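Local coordinates for protein sgbp-b (Bacteroides uniformis, PDB 7K44) that probably binds xyloglucan at the cell surface of a gut bacterium, as a glycan-binding component of a xyloglucan utilization locus, at residues 63-68 against 72-77; 141-146 against 320-325; 342-345 against 349-352; 217-222 against 354-359. All coordinates share one frame; numbering follows the deposited sequence. Where two conformers were deposited one is given.

Overall arrangement
The contacts span an N-terminal beta domain, the IPT/TIG domain and the C-terminal xyloglucan-binding domain. Contact 1 closes the turn between strands 59-65 and 78-80 before the others open; it lies about 62 Å, centre to centre, from contact 3 and 66 Å from contact 4, across the chain's centre. Contact 2, near that centre, joins strand 141-147 of the IPT/TIG domain to a loop of the binding domain. Its segments alternate along the chain with those of contact 4, and contact 3 falls between the two segments of contact 4. Contacts 3 and 4, centres about 16 Å apart, share the binding domain, where helix 347-352 leads into strand 357-364. Contact 2 thus marks a domain junction in an elongated chain.

Contact 1: residues 63-68 against 72-77; sequences YFTTAV and TNAPVS
The hydroxyl of T65 works in two directions: OG1 donates to the carbonyl O of P75 at 2.7 Å, meeting a lone pair in the carbonyl plane, and accepts from the backbone N of A67 at 3.2 Å. The second bond makes an ST turn, which bends the chain as strand 59-65 ends. With OG1 swung opposite the backbone N (chi1 -174°), the hydroxyl reaches both partners, and threonine suits the place because one oxygen can serve as donor and acceptor together. A valine in its place would probably leave the P75 carbonyl and the A67 amide without these mates and free the turn to shift. S77 supplies a further hydroxyl, OG, which accepts from T66 N at 3.1 Å. V76, at the centre of an inverse gamma turn, sets CG2 over the face of the Y63 ring, 4.1 Å from its centroid, a CH-pi contact, while its CG1 lies 3.7 Å from Y63 CB. The small methyls of A67 and A74 meet CB to CB at 3.7 Å. Much of the polar linkage thus runs through short hydroxyl side chains and backbone groups, a chemistry that ties an irregular turn to its strand without regular sheet pairing.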
# COMPACT_ATOMS: atom_id res chain seq x y z
N TYR A 63 -20.12 31.95 3.67
CA TYR A 63 -21.13 31.49 4.62
C TYR A 63 -21.15 29.97 4.67
O TYR A 63 -20.78 29.29 3.71
CB TYR A 63 -22.53 32.04 4.30
CG TYR A 63 -23.08 31.64 2.94
CD1 TYR A 63 -22.77 32.36 1.80
CD2 TYR A 63 -23.93 30.54 2.81
CE1 TYR A 63 -23.28 32.00 0.56
CE2 TYR A 63 -24.45 30.18 1.58
CZ TYR A 63 -24.12 30.91 0.45
OH TYR A 63 -24.62 30.54 -0.78
N PHE A 64 -21.59 29.45 5.82
CA PHE A 64 -21.94 28.05 5.98
C PHE A 64 -23.42 27.87 5.68
O PHE A 64 -24.25 28.74 6.01
CB PHE A 64 -21.67 27.60 7.42
CG PHE A 64 -20.22 27.66 7.83
CD1 PHE A 64 -19.68 28.84 8.33
CD2 PHE A 64 -19.41 26.54 7.74
CE1 PHE A 64 -18.34 28.89 8.73
CE2 PHE A 64 -18.07 26.59 8.13
CZ PHE A 64 -17.54 27.78 8.62
N THR A 65 -23.75 26.75 5.04
CA THR A 65 -25.12 26.44 4.65
C THR A 65 -25.43 24.99 5.01
O THR A 65 -24.55 24.13 5.00
CB THR A 65 -25.36 26.69 3.16
OG1 THR A 65 -26.75 26.49 2.86
CG2 THR A 65 -24.54 25.76 2.28
N THR A 66 -26.70 24.73 5.33
CA THR A 66 -27.12 23.34 5.50
C THR A 66 -27.21 22.60 4.17
O THR A 66 -27.19 21.37 4.17
CB THR A 66 -28.46 23.28 6.23
OG1 THR A 66 -29.36 24.21 5.63
CG2 THR A 66 -28.28 23.61 7.70
N ALA A 67 -27.32 23.32 3.06
CA ALA A 67 -27.39 22.69 1.75
C ALA A 67 -26.11 21.92 1.45
O ALA A 67 -25.00 22.31 1.83
CB ALA A 67 -27.60 23.74 0.66
N VAL A 68 -26.28 20.81 0.73
CA VAL A 68 -25.19 19.98 0.24
C VAL A 68 -25.40 19.73 -1.24
O VAL A 68 -26.48 19.94 -1.79
CB VAL A 68 -25.09 18.64 1.00
CG1 VAL A 68 -24.78 18.88 2.47
CG2 VAL A 68 -26.39 17.86 0.85
N THR A 72 -27.63 25.99 -5.22
CA THR A 72 -28.54 26.95 -5.85
C THR A 72 -29.64 27.28 -4.86
O THR A 72 -30.37 26.39 -4.40
CB THR A 72 -29.13 26.35 -7.12
OG1 THR A 72 -28.15 25.51 -7.76
CG2 THR A 72 -29.55 27.45 -8.07
N ASN A 73 -29.78 28.56 -4.52
CA ASN A 73 -30.72 29.00 -3.49
C ASN A 73 -30.44 28.31 -2.16
O ASN A 73 -31.35 27.90 -1.44
CB ASN A 73 -32.18 28.84 -3.92
N ALA A 74 -29.16 28.16 -1.83
CA ALA A 74 -28.77 27.64 -0.53
C ALA A 74 -28.97 28.73 0.53
O ALA A 74 -28.62 29.89 0.30
CB ALA A 74 -27.31 27.24 -0.54
N PRO A 75 -29.52 28.38 1.69
CA PRO A 75 -29.68 29.38 2.75
C PRO A 75 -28.34 29.80 3.33
O PRO A 75 -27.39 29.01 3.41
CB PRO A 75 -30.52 28.65 3.80
CG PRO A 75 -30.20 27.20 3.57
CD PRO A 75 -30.06 27.07 2.08
N VAL A 76 -28.27 31.07 3.73
CA VAL A 76 -27.14 31.59 4.49
C VAL A 76 -27.35 31.23 5.96
O VAL A 76 -27.84 32.04 6.75
CB VAL A 76 -27.01 33.12 4.29
CG1 VAL A 76 -25.79 33.66 5.03
CG2 VAL A 76 -26.89 33.44 2.83
N SER A 77 -26.99 30.00 6.32
CA SER A 77 -27.27 29.50 7.66
C SER A 77 -26.43 30.21 8.72
O SER A 77 -26.95 30.62 9.77
CB SER A 77 -27.06 27.98 7.72
OG SER A 77 -27.78 27.31 6.69

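Contact 2: residues 141-146 against 320-325; sequences TVTVLG and SDFTGK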
# COMPACT_ATOMS: atom_id res chain seq x y z
N THR A 141 10.22 2.19 2.34
CA THR A 141 9.10 3.11 2.44
C THR A 141 7.79 2.36 2.22
O THR A 141 7.63 1.66 1.21
CB THR A 141 9.25 4.24 1.42
OG1 THR A 141 10.47 4.94 1.67
CG2 THR A 141 8.08 5.21 1.53
N VAL A 142 6.86 2.51 3.16
CA VAL A 142 5.56 1.88 3.10
C VAL A 142 4.56 2.96 2.71
O VAL A 142 4.68 4.10 3.17
CB VAL A 142 5.20 1.31 4.49
CG1 VAL A 142 3.88 0.56 4.42
CG2 VAL A 142 6.32 0.44 5.04
N THR A 143 3.62 2.63 1.84
CA THR A 143 2.57 3.55 1.43
C THR A 143 1.23 3.01 1.90
O THR A 143 0.96 1.81 1.80
CB THR A 143 2.57 3.74 -0.09
OG1 THR A 143 3.86 4.19 -0.50
CG2 THR A 143 1.54 4.79 -0.50
N VAL A 144 0.37 3.90 2.42
CA VAL A 144 -0.96 3.52 2.89
C VAL A 144 -1.98 4.43 2.22
O VAL A 144 -1.77 5.65 2.18
CB VAL A 144 -1.07 3.63 4.42
CG1 VAL A 144 -2.44 3.13 4.90
CG2 VAL A 144 0.04 2.84 5.11
N LEU A 145 -3.04 3.85 1.69
CA LEU A 145 -4.17 4.60 1.14
C LEU A 145 -5.34 4.51 2.11
O LEU A 145 -5.58 3.46 2.71
CB LEU A 145 -4.64 4.05 -0.20
CG LEU A 145 -3.63 3.99 -1.35
CD1 LEU A 145 -4.36 3.71 -2.66
CD2 LEU A 145 -2.88 5.28 -1.44
N GLY A 146 -6.07 5.61 2.26
CA GLY A 146 -7.22 5.59 3.14
C GLY A 146 -7.91 6.93 3.15
O GLY A 146 -7.84 7.66 2.16
N SER A 320 3.11 -5.29 -8.44
CA SER A 320 2.72 -5.00 -7.07
C SER A 320 1.22 -5.21 -6.86
O SER A 320 0.39 -4.81 -7.68
CB SER A 320 3.05 -3.53 -6.76
OG SER A 320 2.39 -3.09 -5.59
N ASP A 321 0.87 -5.85 -5.73
CA ASP A 321 -0.54 -5.94 -5.34
C ASP A 321 -1.15 -4.56 -5.16
O ASP A 321 -2.36 -4.39 -5.28
CB ASP A 321 -0.68 -6.66 -4.00
CG ASP A 321 -0.39 -8.14 -4.09
OD1 ASP A 321 -0.26 -8.68 -5.21
OD2 ASP A 321 -0.27 -8.76 -3.02
N PHE A 322 -0.31 -3.57 -4.83
CA PHE A 322 -0.76 -2.23 -4.49
C PHE A 322 -1.11 -1.43 -5.74
O PHE A 322 -2.18 -0.81 -5.81
CB PHE A 322 0.37 -1.54 -3.72
CG PHE A 322 -0.01 -0.22 -3.09
CD1 PHE A 322 -0.94 -0.15 -2.07
CD2 PHE A 322 0.61 0.95 -3.51
CE1 PHE A 322 -1.25 1.07 -1.47
CE2 PHE A 322 0.29 2.17 -2.93
CZ PHE A 322 -0.65 2.23 -1.92
N THR A 323 -0.21 -1.42 -6.73
CA THR A 323 -0.38 -0.62 -7.93
C THR A 323 -0.81 -1.42 -9.15
O THR A 323 -1.22 -0.82 -10.15
CB THR A 323 0.94 0.07 -8.29
OG1 THR A 323 1.88 -0.94 -8.70
CG2 THR A 323 1.51 0.84 -7.11
N GLY A 324 -0.68 -2.75 -9.12
CA GLY A 324 -0.93 -3.53 -10.30
C GLY A 324 0.16 -3.49 -11.34
O GLY A 324 0.00 -4.11 -12.40
N LYS A 325 1.28 -2.81 -11.07
CA LYS A 325 2.36 -2.65 -12.04
C LYS A 325 3.69 -2.98 -11.39
O LYS A 325 3.81 -3.07 -10.17
CB LYS A 325 2.38 -1.23 -12.62
CG LYS A 325 0.99 -0.76 -13.03
CD LYS A 325 0.95 0.69 -13.47
CE LYS A 325 -0.34 0.94 -14.26
NZ LYS A 325 -0.58 2.38 -14.58
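F322 rests the far end of its ring against T143 and L145 on strand 141-147, joining a loop of the xyloglucan-binding domain to the antiparallel beta sheet of the IPT/TIG domain. Between the segments the contact is apolar. T143 and L145, two apart on an extended strand, both direct CB toward the loop: F322 CZ is 3.7 Å from T143 CG2, and its approach to L145 is closer still. A long, flat phenylalanine suits a loop whose backbone stays well back, the CA atoms of T143 and F322 being 8.9 Å apart. Its CG stands opposite the backbone N (chi1 -170°), which carries the ring out to the strand. S320 OG accepts from F322 N at 2.8 Å and from T323 N at 3.3 Å, an ST turn and an ST motif sharing one oxygen, so the hydroxyl holds the backbone that bears the ring. T323 OG1 repeats the turn by accepting from K325 N. From the IPT/TIG side, K130 adds a cation-pi contact to F322 and a hydrogen bond to its carbonyl O. The nearest approach across the segments is L145 CG to F322 CZ, 3.5 Å.

Contact 3: residues 342-345 against 349-352; sequences VDET and EFQK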
# COMPACT_ATOMS: atom_id res chain seq x y z
N VAL A 342 -2.30 -25.23 -7.04
CA VAL A 342 -2.47 -26.50 -6.35
C VAL A 342 -3.78 -27.15 -6.79
O VAL A 342 -4.77 -26.46 -7.06
CB VAL A 342 -2.41 -26.36 -4.81
CG1 VAL A 342 -1.17 -25.54 -4.39
CG2 VAL A 342 -3.69 -25.74 -4.24
N ASP A 343 -3.76 -28.48 -6.86
CA ASP A 343 -4.95 -29.26 -7.22
C ASP A 343 -5.89 -29.44 -6.04
O ASP A 343 -7.10 -29.63 -6.23
CB ASP A 343 -4.54 -30.66 -7.67
CG ASP A 343 -4.10 -30.71 -9.12
OD1 ASP A 343 -4.70 -30.00 -9.96
OD2 ASP A 343 -3.16 -31.48 -9.43
N GLU A 344 -5.35 -29.39 -4.82
CA GLU A 344 -6.09 -29.72 -3.61
C GLU A 344 -7.08 -28.60 -3.26
O GLU A 344 -6.85 -27.42 -3.56
CB GLU A 344 -5.10 -29.92 -2.46
CG GLU A 344 -4.25 -31.20 -2.55
CD GLU A 344 -3.09 -31.10 -3.54
OE1 GLU A 344 -2.72 -29.98 -3.92
OE2 GLU A 344 -2.53 -32.16 -3.93
N THR A 345 -8.20 -28.99 -2.64
CA THR A 345 -9.24 -28.02 -2.30
C THR A 345 -9.10 -27.42 -0.91
O THR A 345 -9.71 -26.38 -0.64
CB THR A 345 -10.64 -28.64 -2.42
OG1 THR A 345 -10.73 -29.82 -1.62
CG2 THR A 345 -10.96 -28.97 -3.87
N GLU A 349 -5.10 -30.72 2.83
CA GLU A 349 -4.84 -31.71 1.79
C GLU A 349 -3.59 -31.35 0.99
O GLU A 349 -2.80 -32.24 0.64
CB GLU A 349 -6.07 -31.90 0.90
CG GLU A 349 -7.31 -32.45 1.64
CD GLU A 349 -7.15 -33.89 2.14
OE1 GLU A 349 -7.82 -34.78 1.58
OE2 GLU A 349 -6.37 -34.13 3.09
N PHE A 350 -3.36 -30.06 0.71
CA PHE A 350 -2.12 -29.69 0.06
C PHE A 350 -0.91 -29.99 0.93
O PHE A 350 0.14 -30.42 0.43
CB PHE A 350 -2.12 -28.20 -0.33
CG PHE A 350 -0.78 -27.72 -0.80
CD1 PHE A 350 -0.31 -28.07 -2.06
CD2 PHE A 350 0.02 -26.93 0.01
CE1 PHE A 350 0.92 -27.65 -2.51
CE2 PHE A 350 1.27 -26.50 -0.42
CZ PHE A 350 1.72 -26.85 -1.70
N GLN A 351 -1.02 -29.75 2.24
CA GLN A 351 0.09 -30.06 3.14
C GLN A 351 0.43 -31.54 3.10
O GLN A 351 1.60 -31.92 3.22
CB GLN A 351 -0.28 -29.69 4.57
CG GLN A 351 -0.35 -28.22 4.86
CD GLN A 351 -0.62 -28.00 6.33
OE1 GLN A 351 -1.61 -28.49 6.86
NE2 GLN A 351 0.28 -27.28 6.99
N LYS A 352 -0.59 -32.38 2.97
CA LYS A 352 -0.35 -33.82 2.97
C LYS A 352 0.23 -34.33 1.66
O LYS A 352 0.75 -35.45 1.63
CB LYS A 352 -1.64 -34.57 3.32
CG LYS A 352 -2.01 -34.45 4.78
CD LYS A 352 -3.42 -34.93 5.06
CE LYS A 352 -3.78 -34.64 6.51
NZ LYS A 352 -3.46 -33.22 6.87
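E344 lies over the backbone of the short helix 347-352, and its side chain meets the helix at nearly every atom. CB stands 3.6 Å from F350 N. CG is also 3.6 Å from F350 N and equally near E349 C, resting on the peptide link between the two helical residues; E349 CB flanks it at 4.0 Å. The chain then bends (chi2 78°), turning the carboxylate on toward the C-terminal end of the helix, with CD 4.0 Å from F350 CA. OE1 comes to the edge of the F350 ring, in its plane and 3.6 Å from CD1, where the weakly positive ring hydrogens probably suit a carboxylate oxygen. This is a loop folding back on the helix that follows it, within the xyloglucan-binding domain. OE2 makes a salt bridge with R353, so a glutamate joins aliphatic packing to a charged tip. An alanine here would probably leave R353 without this carboxylate and uncover the E349-F350 peptide. Farther along the F350 ring, V342 places CG1 3.5 Å from CE1, the two side chains crossing at about a right angle. W267 meets F350 edge-to-face, and K306 adds a cation-pi contact to the same ring.

Contact 4: residues 217-222 against 354-359; sequences IGWFSW and DGDELA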
# COMPACT_ATOMS: atom_id res chain seq x y z
N ILE A 217 13.86 -20.40 7.63
CA ILE A 217 12.73 -21.16 7.09
C ILE A 217 13.03 -21.54 5.65
O ILE A 217 13.16 -20.66 4.78
CB ILE A 217 11.41 -20.38 7.16
CG1 ILE A 217 11.16 -19.80 8.55
CG2 ILE A 217 10.26 -21.28 6.69
CD1 ILE A 217 10.98 -20.83 9.61
N GLY A 218 13.11 -22.84 5.38
CA GLY A 218 13.34 -23.32 4.04
C GLY A 218 14.78 -23.18 3.60
O GLY A 218 15.67 -22.76 4.35
N TRP A 219 15.01 -23.54 2.34
CA TRP A 219 16.38 -23.54 1.83
C TRP A 219 16.37 -23.44 0.31
O TRP A 219 15.43 -23.87 -0.36
CB TRP A 219 17.13 -24.80 2.28
CG TRP A 219 16.58 -26.10 1.71
CD1 TRP A 219 16.99 -26.73 0.57
CD2 TRP A 219 15.53 -26.90 2.25
NE1 TRP A 219 16.26 -27.88 0.37
CE2 TRP A 219 15.35 -28.01 1.39
CE3 TRP A 219 14.71 -26.80 3.39
CZ2 TRP A 219 14.39 -28.99 1.62
CZ3 TRP A 219 13.76 -27.78 3.61
CH2 TRP A 219 13.60 -28.85 2.74
N PHE A 220 17.45 -22.89 -0.23
CA PHE A 220 17.71 -22.95 -1.66
C PHE A 220 18.26 -24.32 -2.04
O PHE A 220 19.12 -24.88 -1.34
CB PHE A 220 18.71 -21.85 -2.04
CG PHE A 220 19.03 -21.77 -3.50
CD1 PHE A 220 18.10 -21.26 -4.40
CD2 PHE A 220 20.26 -22.18 -4.00
CE1 PHE A 220 18.38 -21.19 -5.75
CE2 PHE A 220 20.53 -22.09 -5.35
CZ PHE A 220 19.59 -21.59 -6.23
N SER A 221 17.78 -24.88 -3.14
CA SER A 221 18.22 -26.17 -3.63
C SER A 221 19.14 -26.05 -4.84
O SER A 221 20.27 -26.55 -4.82
CB SER A 221 17.01 -27.06 -3.97
OG SER A 221 17.44 -28.38 -4.27
N TRP A 222 18.70 -25.37 -5.88
CA TRP A 222 19.52 -25.15 -7.07
C TRP A 222 18.83 -24.13 -7.96
O TRP A 222 17.65 -23.81 -7.79
CB TRP A 222 19.76 -26.45 -7.86
CG TRP A 222 18.52 -27.15 -8.38
CD1 TRP A 222 17.70 -27.99 -7.68
CD2 TRP A 222 18.02 -27.12 -9.72
NE1 TRP A 222 16.71 -28.47 -8.50
CE2 TRP A 222 16.87 -27.94 -9.75
CE3 TRP A 222 18.40 -26.44 -10.88
CZ2 TRP A 222 16.11 -28.10 -10.91
CZ3 TRP A 222 17.65 -26.61 -12.02
CH2 TRP A 222 16.52 -27.43 -12.03
N ASP A 354 2.79 -35.18 -1.12
CA ASP A 354 4.22 -35.45 -1.02
C ASP A 354 5.02 -34.32 -1.66
O ASP A 354 4.56 -33.61 -2.56
CB ASP A 354 4.55 -36.78 -1.69
CG ASP A 354 4.06 -37.98 -0.88
OD1 ASP A 354 3.77 -37.81 0.32
OD2 ASP A 354 3.97 -39.08 -1.46
N GLY A 355 6.24 -34.14 -1.15
CA GLY A 355 7.17 -33.16 -1.66
C GLY A 355 7.16 -31.87 -0.86
O GLY A 355 6.34 -31.65 0.04
N ASP A 356 8.11 -30.99 -1.18
CA ASP A 356 8.22 -29.72 -0.48
C ASP A 356 8.64 -28.54 -1.35
O ASP A 356 8.79 -27.43 -0.83
CB ASP A 356 9.19 -29.83 0.72
CG ASP A 356 10.60 -30.23 0.30
OD1 ASP A 356 11.02 -29.90 -0.83
OD2 ASP A 356 11.30 -30.90 1.09
N GLU A 357 8.82 -28.74 -2.66
CA GLU A 357 9.48 -27.73 -3.47
C GLU A 357 8.59 -26.50 -3.71
O GLU A 357 7.36 -26.59 -3.83
CB GLU A 357 9.89 -28.32 -4.82
CG GLU A 357 10.75 -27.39 -5.67
CD GLU A 357 11.24 -28.06 -6.93
OE1 GLU A 357 10.41 -28.43 -7.78
OE2 GLU A 357 12.47 -28.25 -7.07
N LEU A 358 9.25 -25.35 -3.78
CA LEU A 358 8.67 -24.10 -4.27
C LEU A 358 9.59 -23.67 -5.40
O LEU A 358 10.78 -23.43 -5.17
CB LEU A 358 8.64 -23.08 -3.13
CG LEU A 358 7.87 -21.78 -3.32
CD1 LEU A 358 7.60 -21.12 -1.96
CD2 LEU A 358 8.60 -20.82 -4.22
N ALA A 359 9.08 -23.64 -6.63
CA ALA A 359 9.90 -23.38 -7.80
C ALA A 359 9.43 -22.15 -8.58
O ALA A 359 8.23 -21.97 -8.82
CB ALA A 359 9.94 -24.58 -8.74
O HOH W 1 14.14 -29.64 -8.22
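W219 and D356 meet where the outer rim of an indole approaches a carboxylate: D356 OD2 lies 3.5 Å from W219 CH2 and 3.7 Å from its CZ2, at the ring edge and near its plane. The two planes stand 90° apart. No hydrogen bond links them; the oxygen faces the ring's C-H rim, whose slight positive charge is likely to suit an anion. W222 NE1 donates to a water at 2.8 Å, in the plane of the indole, and that water donates to E357 OE2 at 2.5 Å, unusually short, so its exact length is doubtful. The direct gap from W222 NE1 to E357 OE2 is 4.5 Å, so the water serves as a bridge, with tryptophan supplying the N-H and glutamate the acceptor. An extended chain (chi1 -172°, chi2 175°) carries the E357 carboxylate to it, and Q262 gives OE2 a weak hydrogen bond besides. Backbone geometry sets the two indoles: S221 and W222 both face Q262 in a classic beta bulge, and W219 pairs with G264 through its backbone. D356 is fixed by backbone bonding to A265, and its carbonyl O accepts from W267 NE1. The strands of both segments belong to one antiparallel sheet of the xyloglucan-binding domain, D356 lying just ahead of its own; strand 255-264 runs between the outermost strand 219-222 and strand 357-364, so the side chains meet across an intervening strand.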